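Local coordinates for probable zinc protease PqqL (PDB 6OFT), which is a periplasmic protease of the M16 family, probably a zinc-dependent endopeptidase, represented here by the first half of its chain, at residues 19-24 and 383-388; 91-96 and 164-169; 154-159 and 258-263; 340-345 and 419-424. All blocks are in the same frame, centred on the assembly; numbering follows the deposited sequence.

The four contacts give a worked example of how chemistry follows place in a two-lobed α/β fold. Contacts 1, 2 and 4 are buried; contact 3 is only partly so. Contacts 1 and 4 rest on apolar side chains, with a tryptophan face in contact 4; one joins a helix to the first sheet, the other pairs two helices on the second. Contacts 2 and 3 bring polar groups against tyrosines, through an amide, a water and guanidinium groups, and meet through R157 of 154-159, which bonds to Y93 and to the backbone of L167. Contacts 3 and 4 share strand 256-264: Y260 and R262 face helix 148-160, whereas L259 and Y261 face the helices of contact 4.

Contact 1: 19-24 and 383-388; sequences RYMIYP and SRLASS
M21 on strand 19-24 and L385 on helix 378-391 hold their CA atoms 8.2 Å apart, the closest such approach of the two segments, so that side chains bridge the gap. The strand belongs to the mixed sheet of the first M16 domain, and its alternation sorts the residues: M21 and Y23 turn toward the helix, while I22 turns to the other face, where helix 209-220 covers it. L385 carries the contact on the helical side. Its CG stands anti to the backbone N (chi1 -174°), which carries the branch point toward the strand, where both methyls find partners. One branch serves the far end of M21, with CD1 lying 3.9 Å from SD and 4.1 Å from CE of M21. The other branch, CD2, reaches further along the strand and sits 4.0 Å from CB of M21 and 4.2 Å from CB of Y23. The methionine chain is bent at chi3 (115°), so that its terminal methyl passes beside CD1 of the leucine. Y23 gives this contact little more than its CB. L385 also touches I202 and V204 on the adjoining strand 199-205, and F395. An alanine in place of L385 would remove both branches and would probably open a gap beneath the sulfur of M21 and the CB of Y23, leaving the methionine end freer to turn. With no hydrogen bond between the two segments, helix and sheet are held here by apolar complementarity, while the one polar tip among the touching side chains, the Y23 hydroxyl, is hydrogen-bonded to D6 and R376.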
# COMPACT_ATOMS: atom_id res chain seq x y z
N ARG A 19 -16.73 13.26 -6.00
CA ARG A 19 -17.28 11.97 -5.62
C ARG A 19 -17.30 11.86 -4.11
O ARG A 19 -16.52 12.52 -3.43
CB ARG A 19 -16.44 10.82 -6.21
CG ARG A 19 -16.65 10.55 -7.71
CD ARG A 19 -15.55 9.63 -8.24
NE ARG A 19 -14.34 10.38 -8.58
CZ ARG A 19 -13.16 9.86 -8.93
NH1 ARG A 19 -13.00 8.54 -8.96
NH2 ARG A 19 -12.14 10.65 -9.23
N TYR A 20 -18.20 11.04 -3.56
CA TYR A 20 -18.25 10.82 -2.12
C TYR A 20 -18.52 9.37 -1.81
O TYR A 20 -19.10 8.66 -2.64
CB TYR A 20 -19.27 11.74 -1.41
CG TYR A 20 -20.65 11.76 -2.04
CD1 TYR A 20 -21.60 10.80 -1.70
CD2 TYR A 20 -21.01 12.75 -2.94
CE1 TYR A 20 -22.86 10.79 -2.30
CE2 TYR A 20 -22.28 12.77 -3.52
CZ TYR A 20 -23.20 11.79 -3.19
OH TYR A 20 -24.45 11.83 -3.76
N MET A 21 -18.06 8.92 -0.64
CA MET A 21 -18.23 7.56 -0.15
C MET A 21 -18.52 7.67 1.31
O MET A 21 -17.75 8.29 2.05
CB MET A 21 -16.97 6.70 -0.37
CG MET A 21 -16.48 6.67 -1.79
SD MET A 21 -15.15 5.49 -1.96
CE MET A 21 -15.92 4.33 -3.05
N ILE A 22 -19.67 7.14 1.72
CA ILE A 22 -20.12 7.17 3.12
C ILE A 22 -20.34 5.76 3.62
O ILE A 22 -21.03 4.96 2.98
CB ILE A 22 -21.39 8.05 3.31
CG1 ILE A 22 -21.16 9.51 2.82
CG2 ILE A 22 -21.88 8.00 4.79
CD1 ILE A 22 -22.42 10.21 2.44
N TYR A 23 -19.76 5.45 4.79
CA TYR A 23 -19.88 4.13 5.39
C TYR A 23 -20.17 4.26 6.87
O TYR A 23 -19.36 4.87 7.58
CB TYR A 23 -18.64 3.27 5.12
CG TYR A 23 -18.90 1.80 5.39
CD1 TYR A 23 -19.47 0.98 4.42
CD2 TYR A 23 -18.62 1.23 6.63
CE1 TYR A 23 -19.77 -0.36 4.68
CE2 TYR A 23 -18.91 -0.11 6.90
CZ TYR A 23 -19.48 -0.90 5.92
OH TYR A 23 -19.75 -2.22 6.17
N PRO A 24 -21.30 3.70 7.37
CA PRO A 24 -21.59 3.80 8.81
C PRO A 24 -20.73 2.85 9.63
O PRO A 24 -20.47 1.74 9.19
CB PRO A 24 -23.07 3.43 8.91
CG PRO A 24 -23.31 2.56 7.71
CD PRO A 24 -22.36 2.94 6.65
N SER A 383 -9.05 3.13 5.61
CA SER A 383 -7.94 2.89 4.68
C SER A 383 -8.34 1.96 3.54
O SER A 383 -8.02 2.24 2.39
CB SER A 383 -6.71 2.33 5.41
OG SER A 383 -6.30 3.25 6.42
N ARG A 384 -9.06 0.85 3.86
CA ARG A 384 -9.53 -0.12 2.85
C ARG A 384 -10.47 0.57 1.85
O ARG A 384 -10.37 0.32 0.65
CB ARG A 384 -10.19 -1.35 3.52
CG ARG A 384 -10.67 -2.40 2.51
CD ARG A 384 -10.89 -3.80 3.09
NE ARG A 384 -12.23 -4.00 3.64
CZ ARG A 384 -13.29 -4.41 2.93
NH1 ARG A 384 -13.18 -4.63 1.62
NH2 ARG A 384 -14.46 -4.58 3.52
N LEU A 385 -11.38 1.42 2.34
CA LEU A 385 -12.32 2.16 1.48
C LEU A 385 -11.56 3.18 0.60
O LEU A 385 -11.85 3.31 -0.59
CB LEU A 385 -13.42 2.85 2.33
CG LEU A 385 -14.54 3.53 1.55
CD1 LEU A 385 -15.27 2.54 0.63
CD2 LEU A 385 -15.52 4.24 2.50
N ALA A 386 -10.55 3.86 1.18
CA ALA A 386 -9.70 4.80 0.43
C ALA A 386 -8.96 4.06 -0.71
O ALA A 386 -8.86 4.58 -1.82
CB ALA A 386 -8.70 5.48 1.36
N SER A 387 -8.48 2.84 -0.42
CA SER A 387 -7.79 1.98 -1.38
C SER A 387 -8.73 1.57 -2.52
O SER A 387 -8.32 1.58 -3.68
CB SER A 387 -7.25 0.74 -0.66
OG SER A 387 -6.31 0.09 -1.49
N SER A 388 -9.99 1.20 -2.20
CA SER A 388 -10.99 0.82 -3.21
C SER A 388 -11.27 2.00 -4.12
O SER A 388 -11.36 1.85 -5.35
CB SER A 388 -12.28 0.35 -2.55
OG SER A 388 -11.99 -0.71 -1.67

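Contact 2: 91-96 and 164-169; sequences TSYDET and TRNLDR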
# COMPACT_ATOMS: atom_id res chain seq x y z
N THR A 91 1.25 12.29 1.20
CA THR A 91 1.40 12.29 -0.24
C THR A 91 2.12 11.01 -0.63
O THR A 91 3.19 10.71 -0.08
CB THR A 91 2.16 13.54 -0.74
OG1 THR A 91 1.56 14.70 -0.19
CG2 THR A 91 2.16 13.65 -2.26
N SER A 92 1.55 10.27 -1.57
CA SER A 92 2.19 9.05 -2.05
C SER A 92 2.40 9.21 -3.55
O SER A 92 2.21 10.31 -4.09
CB SER A 92 1.31 7.83 -1.74
OG SER A 92 0.10 7.86 -2.50
N TYR A 93 2.78 8.14 -4.23
CA TYR A 93 2.94 8.16 -5.68
C TYR A 93 1.60 8.43 -6.38
O TYR A 93 1.55 9.13 -7.37
CB TYR A 93 3.43 6.77 -6.14
CG TYR A 93 4.81 6.41 -5.67
CD1 TYR A 93 5.94 6.89 -6.32
CD2 TYR A 93 5.00 5.53 -4.60
CE1 TYR A 93 7.22 6.55 -5.89
CE2 TYR A 93 6.28 5.19 -4.15
CZ TYR A 93 7.39 5.69 -4.82
OH TYR A 93 8.65 5.34 -4.43
N ASP A 94 0.53 7.86 -5.84
CA ASP A 94 -0.82 7.82 -6.41
C ASP A 94 -1.82 8.85 -5.94
O ASP A 94 -2.82 9.07 -6.63
CB ASP A 94 -1.42 6.43 -6.16
CG ASP A 94 -0.50 5.27 -6.45
OD1 ASP A 94 -0.02 5.16 -7.60
OD2 ASP A 94 -0.24 4.49 -5.53
N GLU A 95 -1.63 9.41 -4.74
CA GLU A 95 -2.62 10.31 -4.16
C GLU A 95 -2.07 11.22 -3.08
O GLU A 95 -0.97 11.02 -2.56
CB GLU A 95 -3.79 9.47 -3.55
CG GLU A 95 -3.32 8.51 -2.46
CD GLU A 95 -4.33 7.58 -1.82
OE1 GLU A 95 -5.54 7.69 -2.11
OE2 GLU A 95 -3.89 6.74 -1.01
N THR A 96 -2.91 12.20 -2.70
CA THR A 96 -2.69 13.12 -1.60
C THR A 96 -3.96 13.02 -0.78
O THR A 96 -5.05 13.16 -1.34
CB THR A 96 -2.44 14.56 -2.08
OG1 THR A 96 -1.57 14.55 -3.20
CG2 THR A 96 -1.84 15.41 -0.99
N THR A 164 9.50 1.48 -13.95
CA THR A 164 8.27 2.07 -13.41
C THR A 164 8.43 3.59 -13.43
O THR A 164 9.55 4.08 -13.34
CB THR A 164 7.99 1.61 -11.96
OG1 THR A 164 9.00 2.13 -11.11
CG2 THR A 164 7.91 0.11 -11.80
N ARG A 165 7.32 4.35 -13.48
CA ARG A 165 7.38 5.81 -13.36
C ARG A 165 7.76 6.16 -11.88
O ARG A 165 8.42 7.16 -11.63
CB ARG A 165 6.04 6.44 -13.80
CG ARG A 165 5.86 7.92 -13.48
CD ARG A 165 6.71 8.85 -14.31
NE ARG A 165 6.16 10.20 -14.22
CZ ARG A 165 6.44 11.19 -15.05
NH1 ARG A 165 7.30 11.01 -16.05
NH2 ARG A 165 5.85 12.37 -14.91
N ASN A 166 7.35 5.27 -10.93
CA ASN A 166 7.62 5.32 -9.49
C ASN A 166 9.11 5.47 -9.19
O ASN A 166 9.47 6.13 -8.22
CB ASN A 166 7.08 4.04 -8.81
CG ASN A 166 5.60 3.85 -9.01
OD1 ASN A 166 5.14 3.61 -10.12
ND2 ASN A 166 4.82 3.97 -7.95
N LEU A 167 9.98 4.84 -10.02
CA LEU A 167 11.43 4.91 -9.86
C LEU A 167 11.91 6.38 -9.89
O LEU A 167 12.71 6.79 -9.06
CB LEU A 167 12.14 4.05 -10.94
CG LEU A 167 13.70 4.07 -10.97
CD1 LEU A 167 14.30 3.30 -9.78
CD2 LEU A 167 14.22 3.48 -12.29
N ASP A 168 11.38 7.17 -10.81
CA ASP A 168 11.75 8.57 -11.01
C ASP A 168 10.91 9.60 -10.21
O ASP A 168 11.10 10.81 -10.38
CB ASP A 168 11.65 8.88 -12.51
CG ASP A 168 12.60 8.03 -13.34
OD1 ASP A 168 13.82 8.19 -13.20
OD2 ASP A 168 12.10 7.19 -14.13
N ARG A 169 9.96 9.12 -9.38
CA ARG A 169 9.01 9.98 -8.69
C ARG A 169 8.80 9.68 -7.19
O ARG A 169 7.65 9.65 -6.73
CB ARG A 169 7.65 9.97 -9.43
CG ARG A 169 7.66 10.62 -10.83
CD ARG A 169 8.05 12.09 -10.77
NE ARG A 169 8.01 12.76 -12.06
CZ ARG A 169 9.03 12.80 -12.93
NH1 ARG A 169 10.16 12.16 -12.65
NH2 ARG A 169 8.91 13.46 -14.07
O HOH W 1 2.10 3.21 -7.31
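Y93 and N166 form an amide-on-ring contact between two loops: the turn of the β-hairpin made by strands 87-91 and 96-103, and the connection that follows helix 148-160. Both belong to the first M16 domain, and the Y93 side chain is about 11 Å from that of H54, a predicted zinc ligand. The hairpin turn is braced from within by an ST motif, S92 OG accepting from E95 N at 3.2 Å, and T164 OG1 does likewise for L167 N in the other loop. From this turn the tyrosine ring projects across the gap. N166 comes over one face of it, ND2 standing 3.3 Å from CG of Y93 and offset toward the rim, with amide and ring planes 49° apart. Behind the amide, CB of N166 adds a CH-pi contact 4.2 Å from the centroid of the Y93 ring. The ring also meets backbone oxygens: CE1 of Y93 lies 3.2 Å from R169 O, which approaches obliquely, and 3.3 Å from N166 O. R169 O has a second partner in S42 OG, and the tyrosine hydroxyl is hydrogen-bonded to R157, so the ring is gripped at its tip as well as along its face. D94, whose OD2 forms a salt bridge with K312, joins in through solvent. A single water spans the remaining distance, donating to D94 OD1 and accepting from N166 ND2, each bond 2.9 Å long.

Contact 3: 154-159 and 258-263; sequences QARRPF and ALYYRL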
# COMPACT_ATOMS: atom_id res chain seq x y z
N GLN A 154 16.11 2.27 -0.37
CA GLN A 154 16.90 2.94 -1.41
C GLN A 154 17.79 1.97 -2.18
O GLN A 154 17.89 2.08 -3.41
CB GLN A 154 17.78 4.06 -0.82
CG GLN A 154 17.02 5.31 -0.38
CD GLN A 154 16.19 5.96 -1.47
OE1 GLN A 154 14.97 6.02 -1.38
NE2 GLN A 154 16.84 6.46 -2.50
N ALA A 155 18.45 1.03 -1.46
CA ALA A 155 19.33 0.00 -2.06
C ALA A 155 18.55 -1.01 -2.92
O ALA A 155 19.04 -1.42 -3.97
CB ALA A 155 20.11 -0.73 -0.97
N ARG A 156 17.34 -1.41 -2.46
CA ARG A 156 16.45 -2.36 -3.15
C ARG A 156 15.77 -1.72 -4.36
O ARG A 156 15.44 -2.42 -5.33
CB ARG A 156 15.37 -2.84 -2.17
CG ARG A 156 14.49 -4.00 -2.67
CD ARG A 156 13.55 -4.53 -1.61
NE ARG A 156 14.29 -5.23 -0.56
CZ ARG A 156 14.19 -4.97 0.74
NH1 ARG A 156 13.36 -4.03 1.17
NH2 ARG A 156 14.92 -5.65 1.61
N ARG A 157 15.50 -0.39 -4.26
CA ARG A 157 14.75 0.44 -5.20
C ARG A 157 15.06 0.21 -6.68
O ARG A 157 14.10 -0.02 -7.41
CB ARG A 157 14.92 1.93 -4.86
CG ARG A 157 13.66 2.70 -5.03
CD ARG A 157 13.75 4.09 -4.46
NE ARG A 157 12.51 4.79 -4.74
CZ ARG A 157 12.27 5.45 -5.86
NH1 ARG A 157 13.22 5.54 -6.78
NH2 ARG A 157 11.10 6.03 -6.06
N PRO A 158 16.34 0.27 -7.18
CA PRO A 158 16.57 0.08 -8.62
C PRO A 158 16.16 -1.30 -9.14
O PRO A 158 15.80 -1.43 -10.31
CB PRO A 158 18.07 0.32 -8.78
CG PRO A 158 18.45 1.13 -7.58
CD PRO A 158 17.62 0.57 -6.50
N PHE A 159 16.24 -2.31 -8.28
CA PHE A 159 15.89 -3.70 -8.58
C PHE A 159 14.38 -3.85 -8.61
O PHE A 159 13.81 -4.34 -9.60
CB PHE A 159 16.52 -4.67 -7.56
CG PHE A 159 18.04 -4.62 -7.50
CD1 PHE A 159 18.69 -3.68 -6.71
CD2 PHE A 159 18.81 -5.50 -8.26
CE1 PHE A 159 20.10 -3.60 -6.70
CE2 PHE A 159 20.20 -5.42 -8.24
CZ PHE A 159 20.84 -4.47 -7.47
N ALA A 258 16.52 -13.62 0.02
CA ALA A 258 15.20 -13.56 -0.57
C ALA A 258 15.27 -13.64 -2.10
O ALA A 258 16.23 -13.15 -2.71
CB ALA A 258 14.48 -12.28 -0.14
N LEU A 259 14.27 -14.26 -2.69
CA LEU A 259 14.09 -14.27 -4.16
C LEU A 259 12.84 -13.43 -4.47
O LEU A 259 11.82 -13.72 -3.87
CB LEU A 259 13.92 -15.69 -4.68
CG LEU A 259 13.54 -15.81 -6.16
CD1 LEU A 259 14.56 -15.13 -7.04
CD2 LEU A 259 13.38 -17.25 -6.57
N TYR A 260 12.96 -12.41 -5.29
CA TYR A 260 11.87 -11.52 -5.67
C TYR A 260 11.51 -11.74 -7.13
O TYR A 260 12.40 -11.78 -7.98
CB TYR A 260 12.31 -10.05 -5.53
CG TYR A 260 12.36 -9.51 -4.12
CD1 TYR A 260 13.43 -9.80 -3.27
CD2 TYR A 260 11.40 -8.60 -3.66
CE1 TYR A 260 13.51 -9.26 -1.99
CE2 TYR A 260 11.47 -8.06 -2.37
CZ TYR A 260 12.51 -8.42 -1.53
OH TYR A 260 12.58 -7.90 -0.26
N TYR A 261 10.24 -11.87 -7.39
CA TYR A 261 9.69 -11.95 -8.76
C TYR A 261 8.86 -10.68 -8.98
O TYR A 261 8.30 -10.21 -8.03
CB TYR A 261 8.82 -13.20 -8.94
CG TYR A 261 9.55 -14.51 -9.02
CD1 TYR A 261 10.20 -14.91 -10.17
CD2 TYR A 261 9.58 -15.38 -7.94
CE1 TYR A 261 10.86 -16.11 -10.26
CE2 TYR A 261 10.24 -16.59 -8.02
CZ TYR A 261 10.89 -16.95 -9.18
OH TYR A 261 11.54 -18.14 -9.28
N ARG A 262 8.82 -10.13 -10.17
CA ARG A 262 8.02 -8.94 -10.47
C ARG A 262 7.01 -9.36 -11.53
O ARG A 262 7.37 -10.04 -12.49
CB ARG A 262 8.87 -7.75 -10.95
CG ARG A 262 9.99 -7.31 -9.99
CD ARG A 262 10.54 -5.92 -10.34
NE ARG A 262 10.70 -5.74 -11.79
CZ ARG A 262 10.45 -4.61 -12.44
NH1 ARG A 262 10.07 -3.52 -11.78
NH2 ARG A 262 10.60 -4.55 -13.76
N LEU A 263 5.75 -8.99 -11.34
CA LEU A 263 4.70 -9.42 -12.28
C LEU A 263 3.51 -8.45 -12.29
O LEU A 263 3.31 -7.75 -11.29
CB LEU A 263 4.21 -10.85 -11.90
CG LEU A 263 3.56 -11.05 -10.51
CD1 LEU A 263 2.57 -12.19 -10.54
CD2 LEU A 263 4.61 -11.33 -9.42
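R156 lays its guanidinium across the end of Y260, so that the tyrosine OH sits over one face of the group, 3.1 Å above its plane and displaced toward the rim. The ring and guanidinium planes are only 21° apart, although the two side chains run at about a right angle to each other. R156 NE is 3.2 Å from OH of Y260, but the angle is too poor for a hydrogen bond; the same nitrogen is instead committed to a salt bridge with E433. A bend at chi3 (-69°) turns the otherwise extended arginine flat over the hydroxyl, while stacking with F431 and F321 steadies the tyrosine ring. Two residues on, R262 reaches the end of helix 148-160. Its CD lies 3.7 Å from O of F159, and beyond this its guanidinium takes the carbonyl oxygens of L160 and A162 through NH1, with NE paired to D429. A positive group placed there would be expected to interact favourably with the carbonyl end of the helix. Both arginines thus use their polar ends elsewhere and touch this contact mainly with a flat face or an aliphatic carbon. The arrangement joins a helix of the first M16 domain to the central strand of the sheet in the second, a domain interface in keeping with the paired α/β domains of M16 peptidases.

Contact 4: 340-345 and 419-424; sequences AELATI and EKWQQL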
# COMPACT_ATOMS: atom_id res chain seq x y z
N ALA A 340 15.87 -25.35 -1.01
CA ALA A 340 15.29 -26.66 -0.74
C ALA A 340 13.77 -26.59 -0.78
O ALA A 340 13.16 -27.45 -1.41
CB ALA A 340 15.74 -27.17 0.62
N GLU A 341 13.16 -25.53 -0.17
CA GLU A 341 11.70 -25.38 -0.17
C GLU A 341 11.15 -25.02 -1.55
O GLU A 341 10.10 -25.53 -1.92
CB GLU A 341 11.22 -24.37 0.89
CG GLU A 341 9.78 -24.65 1.31
CD GLU A 341 8.99 -23.54 1.99
OE1 GLU A 341 9.56 -22.88 2.89
OE2 GLU A 341 7.81 -23.35 1.64
N LEU A 342 11.85 -24.17 -2.30
CA LEU A 342 11.42 -23.77 -3.65
C LEU A 342 11.49 -24.95 -4.62
O LEU A 342 10.57 -25.14 -5.42
CB LEU A 342 12.23 -22.56 -4.18
CG LEU A 342 12.07 -21.21 -3.46
CD1 LEU A 342 13.13 -20.24 -3.93
CD2 LEU A 342 10.68 -20.60 -3.68
N ALA A 343 12.55 -25.77 -4.54
CA ALA A 343 12.74 -26.95 -5.37
C ALA A 343 11.74 -28.07 -5.03
O ALA A 343 11.28 -28.76 -5.93
CB ALA A 343 14.16 -27.46 -5.25
N THR A 344 11.38 -28.23 -3.73
CA THR A 344 10.40 -29.23 -3.27
C THR A 344 9.02 -28.95 -3.92
O THR A 344 8.36 -29.88 -4.41
CB THR A 344 10.38 -29.31 -1.73
OG1 THR A 344 11.69 -29.66 -1.27
CG2 THR A 344 9.39 -30.35 -1.20
N ILE A 345 8.60 -27.66 -3.93
CA ILE A 345 7.34 -27.20 -4.54
C ILE A 345 7.42 -27.37 -6.07
O ILE A 345 6.42 -27.73 -6.70
CB ILE A 345 6.98 -25.75 -4.12
CG1 ILE A 345 6.95 -25.59 -2.59
CG2 ILE A 345 5.64 -25.31 -4.74
CD1 ILE A 345 7.08 -24.12 -2.06
N GLU A 419 0.13 -25.01 -12.01
CA GLU A 419 0.26 -24.26 -13.26
C GLU A 419 0.81 -22.86 -12.99
O GLU A 419 1.76 -22.45 -13.67
CB GLU A 419 -1.09 -24.16 -13.97
CG GLU A 419 -0.95 -23.85 -15.45
CD GLU A 419 -2.11 -23.06 -16.03
OE1 GLU A 419 -3.28 -23.43 -15.78
OE2 GLU A 419 -1.84 -22.07 -16.75
N LYS A 420 0.23 -22.16 -12.00
CA LYS A 420 0.63 -20.81 -11.59
C LYS A 420 2.04 -20.78 -11.01
O LYS A 420 2.79 -19.82 -11.28
CB LYS A 420 -0.38 -20.23 -10.60
CG LYS A 420 -1.46 -19.40 -11.26
CD LYS A 420 -1.44 -17.97 -10.73
CE LYS A 420 -2.73 -17.21 -10.96
NZ LYS A 420 -3.18 -17.24 -12.38
N TRP A 421 2.40 -21.81 -10.22
CA TRP A 421 3.74 -21.95 -9.65
C TRP A 421 4.78 -22.13 -10.77
O TRP A 421 5.82 -21.48 -10.75
CB TRP A 421 3.82 -23.12 -8.67
CG TRP A 421 5.18 -23.23 -8.04
CD1 TRP A 421 6.21 -24.04 -8.42
CD2 TRP A 421 5.67 -22.44 -6.94
NE1 TRP A 421 7.30 -23.85 -7.61
CE2 TRP A 421 7.00 -22.86 -6.70
CE3 TRP A 421 5.09 -21.50 -6.07
CZ2 TRP A 421 7.77 -22.34 -5.64
CZ3 TRP A 421 5.86 -20.96 -5.06
CH2 TRP A 421 7.18 -21.38 -4.85
N GLN A 422 4.49 -23.02 -11.74
CA GLN A 422 5.40 -23.23 -12.87
C GLN A 422 5.59 -21.95 -13.69
O GLN A 422 6.71 -21.67 -14.12
CB GLN A 422 4.97 -24.41 -13.74
CG GLN A 422 6.14 -25.01 -14.51
CD GLN A 422 5.69 -25.86 -15.67
OE1 GLN A 422 5.56 -25.37 -16.79
NE2 GLN A 422 5.46 -27.14 -15.43
N GLN A 423 4.52 -21.16 -13.87
CA GLN A 423 4.58 -19.88 -14.59
C GLN A 423 5.44 -18.85 -13.85
O GLN A 423 6.27 -18.18 -14.48
CB GLN A 423 3.18 -19.33 -14.84
CG GLN A 423 2.44 -20.07 -15.95
CD GLN A 423 0.96 -19.77 -15.96
OE1 GLN A 423 0.40 -19.26 -14.99
NE2 GLN A 423 0.30 -20.09 -17.07
N LEU A 424 5.25 -18.76 -12.54
CA LEU A 424 6.01 -17.84 -11.67
C LEU A 424 7.48 -18.22 -11.70
O LEU A 424 8.28 -17.35 -11.83
CB LEU A 424 5.49 -17.90 -10.24
CG LEU A 424 6.27 -17.10 -9.21
CD1 LEU A 424 6.15 -15.62 -9.47
CD2 LEU A 424 5.83 -17.42 -7.80
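W421 on helix 414-425 drives its indole against I345 and L342 of helix 331-348, a helix-helix packing contact in the second M16 domain, on the sheet face that carries L259. From CB the side chain runs outward with CG anti to the backbone N (chi1 -177°), which carries the ring system straight toward the other helix. CG and CD1 pass under CG2 of I345, and this methyl stands 3.5 Å from the centroid of the five-membered ring, 14° off its normal: a CH-pi contact centred on the face. NE1 lies 3.6 Å from CG2 of I345 and gives its N-H to D346, which helps to set the rotation of the ring. At the ring fusion, CE2 is 3.4 Å from CG2 of I345, while CZ2 lies 3.8 Å from CB of I345. F322 meets the indole with its plane steeply inclined. An alanine at W421 would probably leave the methyl groups of I345 and L342 without their aromatic partner and the D346 carboxylate without its indole donor. At the tip, CH2 meets two methyls, 3.9 Å from CD1 of I345 and 3.8 Å from CD2 of L342, the latter at the ring edge.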